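Local structure of putative cytosine/guanine deaminase (Unidentified, 2PAJ) at residues D38-I41 with I46-I49; I152-A157 with A211-V216; D345-V350 with G439-M444. The protein catalyses the zinc-dependent hydrolytic deamination of 2-amino-4-hydroxypteridines such as isoxanthopterin, giving 2,4-dihydroxypteridines and ammonium. All blocks are in the same frame, centred on the assembly; numbering follows the deposited sequence.

Contact 1 (D38-I41 with I46-I49); sequences DIRI and IDAI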
ATOM      1  N   ASP A  38     -27.714   1.032   3.216  1.00 60.84           N
ATOM      2  CA  ASP A  38     -27.308   1.811   2.040  1.00 59.90           C
ATOM      3  C   ASP A  38     -26.227   2.832   2.357  1.00 58.86           C
ATOM      4  O   ASP A  38     -25.941   3.107   3.525  1.00 57.30           O
ATOM      5  CB  ASP A  38     -28.502   2.556   1.416  1.00 60.82           C
ATOM      6  CG  ASP A  38     -29.736   1.684   1.278  1.00 61.93           C
ATOM      7  OD1 ASP A  38     -30.696   1.905   2.049  1.00 61.28           O
ATOM      8  OD2 ASP A  38     -29.746   0.781   0.408  1.00 61.35           O
ATOM      9  N   ILE A  39     -25.636   3.392   1.300  1.00 58.29           N
ATOM     10  CA  ILE A  39     -24.594   4.409   1.432  1.00 57.94           C
ATOM     11  C   ILE A  39     -24.678   5.462   0.332  1.00 57.94           C
ATOM     12  O   ILE A  39     -24.647   5.137  -0.856  1.00 56.57           O
ATOM     13  CB  ILE A  39     -23.191   3.794   1.381  1.00 58.19           C
ATOM     14  CG1 ILE A  39     -23.043   2.734   2.477  1.00 58.50           C
ATOM     15  CG2 ILE A  39     -22.139   4.892   1.554  1.00 56.51           C
ATOM     16  CD1 ILE A  39     -21.732   1.997   2.440  1.00 59.13           C
ATOM     17  N   ARG A  40     -24.788   6.725   0.740  1.00 58.28           N
ATOM     18  CA  ARG A  40     -24.864   7.836  -0.206  1.00 58.90           C
ATOM     19  C   ARG A  40     -23.515   8.541  -0.339  1.00 58.93           C
ATOM     20  O   ARG A  40     -22.844   8.825   0.647  1.00 58.81           O
ATOM     21  CB  ARG A  40     -25.939   8.845   0.224  1.00 58.83           C
ATOM     22  CG  ARG A  40     -25.981  10.105  -0.630  1.00 58.70           C
ATOM     23  CD  ARG A  40     -27.285  10.893  -0.500  1.00 60.39           C
ATOM     24  NE  ARG A  40     -28.301  10.421  -1.441  1.00 61.18           N
ATOM     25  CZ  ARG A  40     -29.264   9.562  -1.128  1.00 62.91           C
ATOM     26  NH1 ARG A  40     -29.341   9.090   0.109  1.00 63.25           N
ATOM     27  NH2 ARG A  40     -30.146   9.172  -2.046  1.00 61.74           N
ATOM     28  N   ILE A  41     -23.121   8.814  -1.572  1.00 59.26           N
ATOM     29  CA  ILE A  41     -21.861   9.482  -1.838  1.00 59.37           C
ATOM     30  C   ILE A  41     -22.102  10.758  -2.637  1.00 59.94           C
ATOM     31  O   ILE A  41     -22.771  10.735  -3.677  1.00 59.60           O
ATOM     32  CB  ILE A  41     -20.914   8.574  -2.669  1.00 58.80           C
ATOM     33  CG1 ILE A  41     -20.564   7.312  -1.878  1.00 57.28           C
ATOM     34  CG2 ILE A  41     -19.657   9.352  -3.078  1.00 57.95           C
ATOM     35  CD1 ILE A  41     -19.834   6.256  -2.703  1.00 52.66           C
ATOM     36  N   ILE A  46     -18.350  10.413   1.718  1.00 56.10           N
ATOM     37  CA  ILE A  46     -19.421   9.548   2.163  1.00 55.30           C
ATOM     38  C   ILE A  46     -20.366  10.473   2.872  1.00 56.00           C
ATOM     39  O   ILE A  46     -20.026  11.062   3.897  1.00 55.48           O
ATOM     40  CB  ILE A  46     -18.931   8.495   3.150  1.00 55.08           C
ATOM     41  CG1 ILE A  46     -17.956   7.547   2.445  1.00 55.27           C
ATOM     42  CG2 ILE A  46     -20.125   7.741   3.725  1.00 54.74           C
ATOM     43  CD1 ILE A  46     -17.285   6.557   3.364  1.00 53.79           C
ATOM     44  N   ASP A  47     -21.562  10.588   2.315  1.00 56.84           N
ATOM     45  CA  ASP A  47     -22.578  11.484   2.836  1.00 57.09           C
ATOM     46  C   ASP A  47     -23.479  10.903   3.928  1.00 55.75           C
ATOM     47  O   ASP A  47     -23.880  11.612   4.848  1.00 54.37           O
ATOM     48  CB  ASP A  47     -23.427  11.979   1.672  1.00 60.07           C
ATOM     49  CG  ASP A  47     -23.983  13.349   1.915  1.00 63.92           C
ATOM     50  OD1 ASP A  47     -23.164  14.282   2.102  1.00 66.84           O
ATOM     51  OD2 ASP A  47     -25.231  13.493   1.929  1.00 65.93           O
ATOM     52  N   ALA A  48     -23.794   9.617   3.831  1.00 55.20           N
ATOM     53  CA  ALA A  48     -24.657   8.995   4.818  1.00 55.41           C
ATOM     54  C   ALA A  48     -24.590   7.480   4.795  1.00 55.82           C
ATOM     55  O   ALA A  48     -24.164   6.868   3.812  1.00 54.01           O
ATOM     56  CB  ALA A  48     -26.090   9.442   4.599  1.00 55.68           C
ATOM     57  N   ILE A  49     -25.043   6.883   5.891  1.00 56.39           N
ATOM     58  CA  ILE A  49     -25.050   5.442   6.017  1.00 57.17           C
ATOM     59  C   ILE A  49     -26.292   4.911   6.747  1.00 58.08           C
ATOM     60  O   ILE A  49     -26.639   5.375   7.837  1.00 57.04           O
ATOM     61  CB  ILE A  49     -23.793   4.972   6.763  1.00 56.77           C
ATOM     62  CG1 ILE A  49     -22.544   5.464   6.034  1.00 58.14           C
ATOM     63  CG2 ILE A  49     -23.782   3.454   6.855  1.00 57.27           C
ATOM     64  CD1 ILE A  49     -21.266   5.344   6.851  1.00 56.77           C
TER
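A classic beta bulge interrupts this antiparallel pairing: D47 and A48 both face R40, and the single carbonyl oxygen R40 O takes both of their amides. D47 N reaches R40 O at 2.7 Å, tilted 23° from the carbonyl plane, while A48 N makes a longer, weak bond to R40 O of 3.4 Å. R40 N answers by donating to A48 O at 3.1 Å, which completes the hydrogen-bonded pair of R40 and A48. On both sides of it stand non-hydrogen-bonded pairs, I39 with I49 and I41 with I46, and the extra residue shifts the register by one between R40 and I41.

The four isoleucines project from one face of the hairpin. I39 and I46 meet diagonally through their CG2 methyls, 4.1 Å from I39 CG2 to I46 CG2; in both, that branch is anti to the backbone N. The R40 stem runs beside D47, pointing the same way, with R40 CG 3.9 Å from D47 CB. The charged ends do not join, R40 NE staying 5.5 Å from D47 OD2. Instead R40 bends at chi3 (-88°), and its NE forms a salt bridge with E58 OE2 while NH2 bonds to A53 O.

Strands 39-42 and 45-49 form a beta hairpin in a small mixed four-stranded sheet, where 45-49 is an outermost strand. The other side of 39-42 pairs with strand 11-15, I39 bonding to I14 and I41 to T12 through the backbone, and V406 and A412 from later loops pack on I39 and I41.

Contact 2 (I152-A157 with A211-V216); sequences ILFEEA and AMRRVV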
ATOM      1  N   ILE A 152       6.631   8.422 -14.049  1.00 54.97           N
ATOM      2  CA  ILE A 152       5.921   7.256 -14.542  1.00 55.22           C
ATOM      3  C   ILE A 152       4.963   6.646 -13.510  1.00 55.78           C
ATOM      4  O   ILE A 152       3.808   6.338 -13.829  1.00 56.63           O
ATOM      5  CB  ILE A 152       6.934   6.184 -15.008  1.00 54.22           C
ATOM      6  CG1 ILE A 152       7.777   6.743 -16.165  1.00 52.12           C
ATOM      7  CG2 ILE A 152       6.205   4.922 -15.403  1.00 53.51           C
ATOM      8  CD1 ILE A 152       9.014   5.935 -16.476  1.00 48.73           C
ATOM      9  N   LEU A 153       5.437   6.482 -12.276  1.00 54.49           N
ATOM     10  CA  LEU A 153       4.616   5.907 -11.226  1.00 53.11           C
ATOM     11  C   LEU A 153       3.343   6.715 -10.965  1.00 54.25           C
ATOM     12  O   LEU A 153       2.257   6.132 -10.857  1.00 54.96           O
ATOM     13  CB  LEU A 153       5.426   5.757  -9.938  1.00 52.75           C
ATOM     14  CG  LEU A 153       6.447   4.613  -9.882  1.00 52.65           C
ATOM     15  CD1 LEU A 153       7.110   4.545  -8.512  1.00 52.14           C
ATOM     16  CD2 LEU A 153       5.754   3.311 -10.174  1.00 53.22           C
ATOM     17  N   PHE A 154       3.460   8.040 -10.866  1.00 53.69           N
ATOM     18  CA  PHE A 154       2.288   8.892 -10.634  1.00 53.91           C
ATOM     19  C   PHE A 154       1.359   8.880 -11.853  1.00 54.67           C
ATOM     20  O   PHE A 154       0.140   8.955 -11.730  1.00 53.51           O
ATOM     21  CB  PHE A 154       2.718  10.334 -10.331  1.00 52.39           C
ATOM     22  CG  PHE A 154       3.118  10.568  -8.899  1.00 52.29           C
ATOM     23  CD1 PHE A 154       2.175  10.517  -7.879  1.00 54.87           C
ATOM     24  CD2 PHE A 154       4.437  10.843  -8.575  1.00 50.45           C
ATOM     25  CE1 PHE A 154       2.547  10.740  -6.543  1.00 56.12           C
ATOM     26  CE2 PHE A 154       4.830  11.067  -7.262  1.00 50.21           C
ATOM     27  CZ  PHE A 154       3.887  11.018  -6.233  1.00 53.50           C
ATOM     28  N   GLU A 155       1.943   8.778 -13.035  1.00 56.58           N
ATOM     29  CA  GLU A 155       1.159   8.763 -14.255  1.00 60.04           C
ATOM     30  C   GLU A 155       0.278   7.531 -14.284  1.00 60.64           C
ATOM     31  O   GLU A 155      -0.935   7.621 -14.483  1.00 60.73           O
ATOM     32  CB  GLU A 155       2.078   8.778 -15.482  1.00 62.35           C
ATOM     33  CG  GLU A 155       2.827  10.095 -15.652  1.00 67.89           C
ATOM     34  CD  GLU A 155       3.820  10.069 -16.795  1.00 71.37           C
ATOM     35  OE1 GLU A 155       3.383   9.974 -17.965  1.00 74.09           O
ATOM     36  OE2 GLU A 155       5.042  10.137 -16.527  1.00 73.93           O
ATOM     37  N   GLU A 156       0.898   6.377 -14.071  1.00 61.40           N
ATOM     38  CA  GLU A 156       0.178   5.117 -14.083  1.00 61.99           C
ATOM     39  C   GLU A 156      -0.908   5.047 -13.016  1.00 62.33           C
ATOM     40  O   GLU A 156      -2.040   4.655 -13.296  1.00 62.33           O
ATOM     41  CB  GLU A 156       1.171   3.960 -13.923  1.00 62.11           C
ATOM     42  CG  GLU A 156       2.086   3.804 -15.120  1.00 62.32           C
ATOM     43  CD  GLU A 156       1.308   3.712 -16.429  1.00 64.01           C
ATOM     44  OE1 GLU A 156       0.477   2.785 -16.571  1.00 66.26           O
ATOM     45  OE2 GLU A 156       1.514   4.571 -17.313  1.00 64.29           O
ATOM     46  N   ALA A 157      -0.561   5.440 -11.795  1.00 61.42           N
ATOM     47  CA  ALA A 157      -1.513   5.400 -10.700  1.00 61.28           C
ATOM     48  C   ALA A 157      -2.767   6.180 -11.052  1.00 61.49           C
ATOM     49  O   ALA A 157      -3.888   5.715 -10.855  1.00 62.27           O
ATOM     50  CB  ALA A 157      -0.881   5.971  -9.439  1.00 60.39           C
ATOM     51  N   ALA A 211      -5.284  13.451   0.168  1.00 50.88           N
ATOM     52  CA  ALA A 211      -4.505  13.774  -1.007  1.00 49.02           C
ATOM     53  C   ALA A 211      -4.497  12.582  -1.975  1.00 47.92           C
ATOM     54  O   ALA A 211      -4.530  11.434  -1.550  1.00 48.34           O
ATOM     55  CB  ALA A 211      -3.083  14.133  -0.584  1.00 47.72           C
ATOM     56  N   MET A 212      -4.475  12.859  -3.273  1.00 46.47           N
ATOM     57  CA  MET A 212      -4.427  11.806  -4.276  1.00 45.65           C
ATOM     58  C   MET A 212      -2.975  11.537  -4.631  1.00 46.12           C
ATOM     59  O   MET A 212      -2.667  10.609  -5.381  1.00 45.67           O
ATOM     60  CB  MET A 212      -5.207  12.207  -5.527  1.00 44.10           C
ATOM     61  CG  MET A 212      -6.714  12.227  -5.340  1.00 47.14           C
ATOM     62  SD  MET A 212      -7.409  10.661  -4.756  1.00 49.94           S
ATOM     63  CE  MET A 212      -7.199   9.630  -6.202  1.00 50.25           C
ATOM     64  N   ARG A 213      -2.088  12.365  -4.083  1.00 46.57           N
ATOM     65  CA  ARG A 213      -0.653  12.241  -4.300  1.00 46.47           C
ATOM     66  C   ARG A 213       0.139  12.581  -3.053  1.00 44.88           C
ATOM     67  O   ARG A 213      -0.163  13.537  -2.354  1.00 44.30           O
ATOM     68  CB  ARG A 213      -0.210  13.127  -5.454  1.00 48.76           C
ATOM     69  CG  ARG A 213      -0.462  12.484  -6.770  1.00 51.97           C
ATOM     70  CD  ARG A 213      -0.314  13.439  -7.909  1.00 57.93           C
ATOM     71  NE  ARG A 213      -0.408  12.709  -9.165  1.00 62.85           N
ATOM     72  CZ  ARG A 213      -0.232  13.247 -10.364  1.00 65.28           C
ATOM     73  NH1 ARG A 213       0.038  14.544 -10.474  1.00 66.78           N
ATOM     74  NH2 ARG A 213      -0.290  12.477 -11.447  1.00 64.68           N
ATOM     75  N   ARG A 214       1.158  11.777  -2.787  1.00 44.86           N
ATOM     76  CA  ARG A 214       2.004  11.958  -1.624  1.00 44.35           C
ATOM     77  C   ARG A 214       3.433  11.556  -1.901  1.00 45.08           C
ATOM     78  O   ARG A 214       3.706  10.758  -2.799  1.00 46.34           O
ATOM     79  CB  ARG A 214       1.481  11.128  -0.464  1.00 43.73           C
ATOM     80  CG  ARG A 214       0.286  11.722   0.186  1.00 42.92           C
ATOM     81  CD  ARG A 214       0.540  11.867   1.654  1.00 42.90           C
ATOM     82  NE  ARG A 214      -0.154  13.027   2.181  1.00 44.88           N
ATOM     83  CZ  ARG A 214      -0.235  13.314   3.469  1.00 47.62           C
ATOM     84  NH1 ARG A 214       0.339  12.516   4.358  1.00 48.12           N
ATOM     85  NH2 ARG A 214      -0.894  14.393   3.866  1.00 50.56           N
ATOM     86  N   VAL A 215       4.340  12.102  -1.099  1.00 45.35           N
ATOM     87  CA  VAL A 215       5.765  11.837  -1.222  1.00 43.69           C
ATOM     88  C   VAL A 215       6.351  11.628   0.162  1.00 41.77           C
ATOM     89  O   VAL A 215       5.997  12.333   1.089  1.00 40.02           O
ATOM     90  CB  VAL A 215       6.495  13.036  -1.894  1.00 45.01           C
ATOM     91  CG1 VAL A 215       7.996  12.767  -1.970  1.00 43.84           C
ATOM     92  CG2 VAL A 215       5.919  13.299  -3.282  1.00 40.61           C
ATOM     93  N   VAL A 216       7.229  10.645   0.306  1.00 42.47           N
ATOM     94  CA  VAL A 216       7.863  10.400   1.593  1.00 43.53           C
ATOM     95  C   VAL A 216       9.350  10.027   1.436  1.00 44.27           C
ATOM     96  O   VAL A 216       9.760   9.436   0.435  1.00 42.74           O
ATOM     97  CB  VAL A 216       7.062   9.308   2.452  1.00 44.57           C
ATOM     98  CG1 VAL A 216       5.896   8.753   1.677  1.00 45.05           C
ATOM     99  CG2 VAL A 216       7.963   8.174   2.883  1.00 43.71           C
TER
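F154 overlaps the aliphatic stem of R213, the CD1-CE1 side of its ring meeting the arginine's methylenes obliquely. F154 CD1 lies 3.5 Å from R213 CG, and F154 CE1 is 3.8 Å from R213 CB. The extended chain of R213 from CG to NE carries the guanidinium past the ring toward F154 O. The two flat groups stand steeply to one another, their planes 69° apart, and R213 NE passes 3.6 Å from F154 CD1 without the guanidinium lying flat over the ring. At its far end R213 NH2 comes within 3.6 Å of F154 O, which sits at the guanidinium edge, yet no hydrogen bond forms there; NH2 has a long, weak ion pair with E158.

The ring also reaches the strand itself. F154 CZ meets R214 O at 3.4 Å, at the ring edge and in its plane, and V215 CG2 approaches F154 CZ obliquely at 4.2 Å. With chi1 of -82°, F154 CG is anti to its own carbonyl carbon, and the ring projects from the helix far enough to bridge axes 10.7 Å apart.

In the amidohydrolase barrel, helix 149-159 belongs to the outer layer and strand 213-217 to the parallel inner wall. F154 is buried further by Y204, stacked on it, and by F164, which meets it edge-to-face from strand 163-168.

No hydrogen bond joins helix and strand here: they are held by van der Waals packing of the ring, the arginine methylenes and V215, and the electropositive ring edge facing R214 O is probably mildly favourable.

Contact 3 (D345-V350 with G439-M444); sequences DMISEV and GRPSVM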
ATOM      1  N   ASP A 345      -1.136  -8.940  -3.919  1.00 53.03           N
ATOM      2  CA  ASP A 345      -2.443  -8.293  -3.910  1.00 51.75           C
ATOM      3  C   ASP A 345      -2.883  -8.266  -2.457  1.00 49.81           C
ATOM      4  O   ASP A 345      -2.510  -9.140  -1.671  1.00 47.07           O
ATOM      5  CB  ASP A 345      -3.448  -9.034  -4.811  1.00 54.10           C
ATOM      6  CG  ASP A 345      -3.679 -10.479  -4.398  1.00 55.89           C
ATOM      7  OD1 ASP A 345      -4.628 -10.737  -3.624  1.00 55.66           O
ATOM      8  OD2 ASP A 345      -2.911 -11.359  -4.852  1.00 57.49           O
ATOM      9  N   MET A 346      -3.646  -7.243  -2.096  1.00 48.34           N
ATOM     10  CA  MET A 346      -4.078  -7.083  -0.721  1.00 47.95           C
ATOM     11  C   MET A 346      -4.985  -8.172  -0.173  1.00 48.38           C
ATOM     12  O   MET A 346      -5.089  -8.335   1.039  1.00 49.66           O
ATOM     13  CB  MET A 346      -4.711  -5.700  -0.522  1.00 45.57           C
ATOM     14  CG  MET A 346      -3.699  -4.561  -0.301  1.00 43.48           C
ATOM     15  SD  MET A 346      -2.577  -4.791   1.113  1.00 42.10           S
ATOM     16  CE  MET A 346      -3.654  -4.527   2.456  1.00 43.42           C
ATOM     17  N   ILE A 347      -5.637  -8.932  -1.039  1.00 48.25           N
ATOM     18  CA  ILE A 347      -6.495  -9.993  -0.539  1.00 48.89           C
ATOM     19  C   ILE A 347      -5.671 -11.207  -0.095  1.00 49.66           C
ATOM     20  O   ILE A 347      -5.885 -11.738   0.995  1.00 49.26           O
ATOM     21  CB  ILE A 347      -7.562 -10.350  -1.587  1.00 48.24           C
ATOM     22  CG1 ILE A 347      -8.730  -9.373  -1.431  1.00 47.39           C
ATOM     23  CG2 ILE A 347      -8.041 -11.775  -1.419  1.00 46.06           C
ATOM     24  CD1 ILE A 347      -9.613  -9.268  -2.626  1.00 51.01           C
ATOM     25  N   SER A 348      -4.714 -11.622  -0.920  1.00 49.03           N
ATOM     26  CA  SER A 348      -3.852 -12.738  -0.569  1.00 48.87           C
ATOM     27  C   SER A 348      -3.128 -12.404   0.728  1.00 51.10           C
ATOM     28  O   SER A 348      -2.969 -13.263   1.600  1.00 52.81           O
ATOM     29  CB  SER A 348      -2.813 -12.977  -1.660  1.00 48.25           C
ATOM     30  OG  SER A 348      -3.431 -13.205  -2.913  1.00 48.78           O
ATOM     31  N   GLU A 349      -2.696 -11.148   0.839  1.00 51.36           N
ATOM     32  CA  GLU A 349      -1.968 -10.655   2.004  1.00 51.41           C
ATOM     33  C   GLU A 349      -2.796 -10.634   3.267  1.00 51.18           C
ATOM     34  O   GLU A 349      -2.354 -11.066   4.329  1.00 52.29           O
ATOM     35  CB  GLU A 349      -1.421  -9.250   1.724  1.00 51.45           C
ATOM     36  CG  GLU A 349      -0.012  -9.239   1.151  1.00 53.56           C
ATOM     37  CD  GLU A 349       1.023  -9.720   2.160  1.00 55.79           C
ATOM     38  OE1 GLU A 349       0.963  -9.287   3.330  1.00 56.76           O
ATOM     39  OE2 GLU A 349       1.909 -10.512   1.793  1.00 56.22           O
ATOM     40  N   VAL A 350      -4.005 -10.119   3.144  1.00 50.36           N
ATOM     41  CA  VAL A 350      -4.919 -10.037   4.268  1.00 49.98           C
ATOM     42  C   VAL A 350      -5.309 -11.445   4.742  1.00 48.46           C
ATOM     43  O   VAL A 350      -5.487 -11.696   5.936  1.00 47.93           O
ATOM     44  CB  VAL A 350      -6.145  -9.196   3.847  1.00 50.76           C
ATOM     45  CG1 VAL A 350      -7.386  -9.603   4.595  1.00 53.15           C
ATOM     46  CG2 VAL A 350      -5.836  -7.731   4.087  1.00 48.61           C
ATOM     47  N   GLY A 439      -8.826 -17.241  -2.470  1.00 44.48           N
ATOM     48  CA  GLY A 439      -9.222 -16.854  -3.814  1.00 46.56           C
ATOM     49  C   GLY A 439      -9.156 -15.359  -4.060  1.00 48.71           C
ATOM     50  O   GLY A 439      -8.145 -14.713  -3.794  1.00 51.59           O
ATOM     51  N   ARG A 440     -10.238 -14.804  -4.579  1.00 49.91           N
ATOM     52  CA  ARG A 440     -10.301 -13.380  -4.863  1.00 52.84           C
ATOM     53  C   ARG A 440     -11.740 -13.005  -5.177  1.00 53.53           C
ATOM     54  O   ARG A 440     -12.268 -13.385  -6.222  1.00 56.27           O
ATOM     55  CB  ARG A 440      -9.421 -13.035  -6.069  1.00 55.62           C
ATOM     56  CG  ARG A 440      -9.556 -11.584  -6.520  1.00 58.69           C
ATOM     57  CD  ARG A 440      -8.931 -11.296  -7.881  1.00 60.35           C
ATOM     58  NE  ARG A 440      -9.571 -10.108  -8.425  1.00 62.64           N
ATOM     59  CZ  ARG A 440     -10.512 -10.128  -9.364  1.00 63.07           C
ATOM     60  NH1 ARG A 440     -10.909 -11.277  -9.893  1.00 61.23           N
ATOM     61  NH2 ARG A 440     -11.106  -8.998  -9.729  1.00 64.03           N
ATOM     62  N   PRO A 441     -12.399 -12.255  -4.282  1.00 52.24           N
ATOM     63  CA  PRO A 441     -13.782 -11.890  -4.572  1.00 52.12           C
ATOM     64  C   PRO A 441     -13.916 -11.010  -5.807  1.00 53.13           C
ATOM     65  O   PRO A 441     -12.966 -10.372  -6.247  1.00 52.82           O
ATOM     66  CB  PRO A 441     -14.244 -11.209  -3.284  1.00 50.83           C
ATOM     67  CG  PRO A 441     -13.001 -10.648  -2.734  1.00 50.28           C
ATOM     68  CD  PRO A 441     -11.980 -11.722  -2.979  1.00 51.83           C
ATOM     69  N   SER A 442     -15.115 -11.015  -6.363  1.00 54.18           N
ATOM     70  CA  SER A 442     -15.439 -10.256  -7.553  1.00 55.22           C
ATOM     71  C   SER A 442     -15.746  -8.803  -7.180  1.00 56.53           C
ATOM     72  O   SER A 442     -16.689  -8.539  -6.439  1.00 57.08           O
ATOM     73  CB  SER A 442     -16.645 -10.923  -8.234  1.00 55.16           C
ATOM     74  OG  SER A 442     -17.085 -10.232  -9.386  1.00 58.44           O
ATOM     75  N   VAL A 443     -14.939  -7.862  -7.671  1.00 57.99           N
ATOM     76  CA  VAL A 443     -15.177  -6.445  -7.389  1.00 59.62           C
ATOM     77  C   VAL A 443     -16.226  -5.884  -8.349  1.00 60.55           C
ATOM     78  O   VAL A 443     -15.915  -5.468  -9.471  1.00 61.91           O
ATOM     79  CB  VAL A 443     -13.884  -5.584  -7.501  1.00 59.09           C
ATOM     80  CG1 VAL A 443     -13.072  -5.682  -6.224  1.00 58.41           C
ATOM     81  CG2 VAL A 443     -13.064  -6.046  -8.668  1.00 60.21           C
ATOM     82  N   MET A 444     -17.477  -5.887  -7.905  1.00 60.35           N
ATOM     83  CA  MET A 444     -18.544  -5.370  -8.738  1.00 59.99           C
ATOM     84  C   MET A 444     -18.350  -3.864  -8.732  1.00 57.08           C
ATOM     85  O   MET A 444     -18.715  -3.175  -9.678  1.00 56.78           O
ATOM     86  CB  MET A 444     -19.924  -5.767  -8.167  1.00 60.72           C
ATOM     87  CG  MET A 444     -20.466  -4.869  -7.061  1.00 61.43           C
ATOM     88  SD  MET A 444     -21.605  -3.597  -7.682  1.00 61.08           S
ATOM     89  CE  MET A 444     -23.118  -4.055  -6.803  1.00 62.08           C
TER
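The CD1 methyl of I347 abuts the CD-CG side of the P441 ring, 3.4 Å from P441 CD and 3.7 Å from P441 CG. CG1 of I347 is anti to the carbonyl carbon (chi1 -84°), and an extended chi2 (160°) carries CD1 on to the proline. The other branch, CG2, turns to the preceding residues, with I347 CG2 3.8 Å from G439 O and 4.4 Å from R440 CA. One side chain thus spans residues 439-441.

The first turn that presents I347 is capped by D345, at the N-cap. S348 N donates to D345 OD1 at 2.8 Å from above the carboxylate plane, and S348 OG donates to D345 OD2 at 2.7 Å on its syn side. I347 N adds a weak bond to D345 OD1.

In the amidohydrolase fold this joins the start of helix 346-359 to the lead-in of strand 442-448, which pairs with 414-418. W72 of strand 67-73 also packs on I347, and Y417 on P441. With no hydrogen bond across, the join depends on close apolar packing and is only partly buried; nearby polar groups are used elsewhere, D345 in its cap, R440 with D457 and R128 O.

How the contacts relate
From the N terminus, contact 1 comes first and closes at once, a tight hairpin inside the small sheet of strands 11-15, 39-42, 45-49 and 59-62. Contact 2 then closes a loop of 53 residues, bringing strand 213-217 of the barrel wall back to helix 149-159. Contact 3 spans 88 residues and joins helix 346-359 to the approach of strand 442-448, which pairs with 414-418. The three run in series, none nested or crossing. Centres lie about 27 Å (contacts 1 and 2), 24 Å (1 and 3) and 23 Å (2 and 3) apart, and none touches another; contacts 2 and 3 both belong to the amidohydrolase part of the chain.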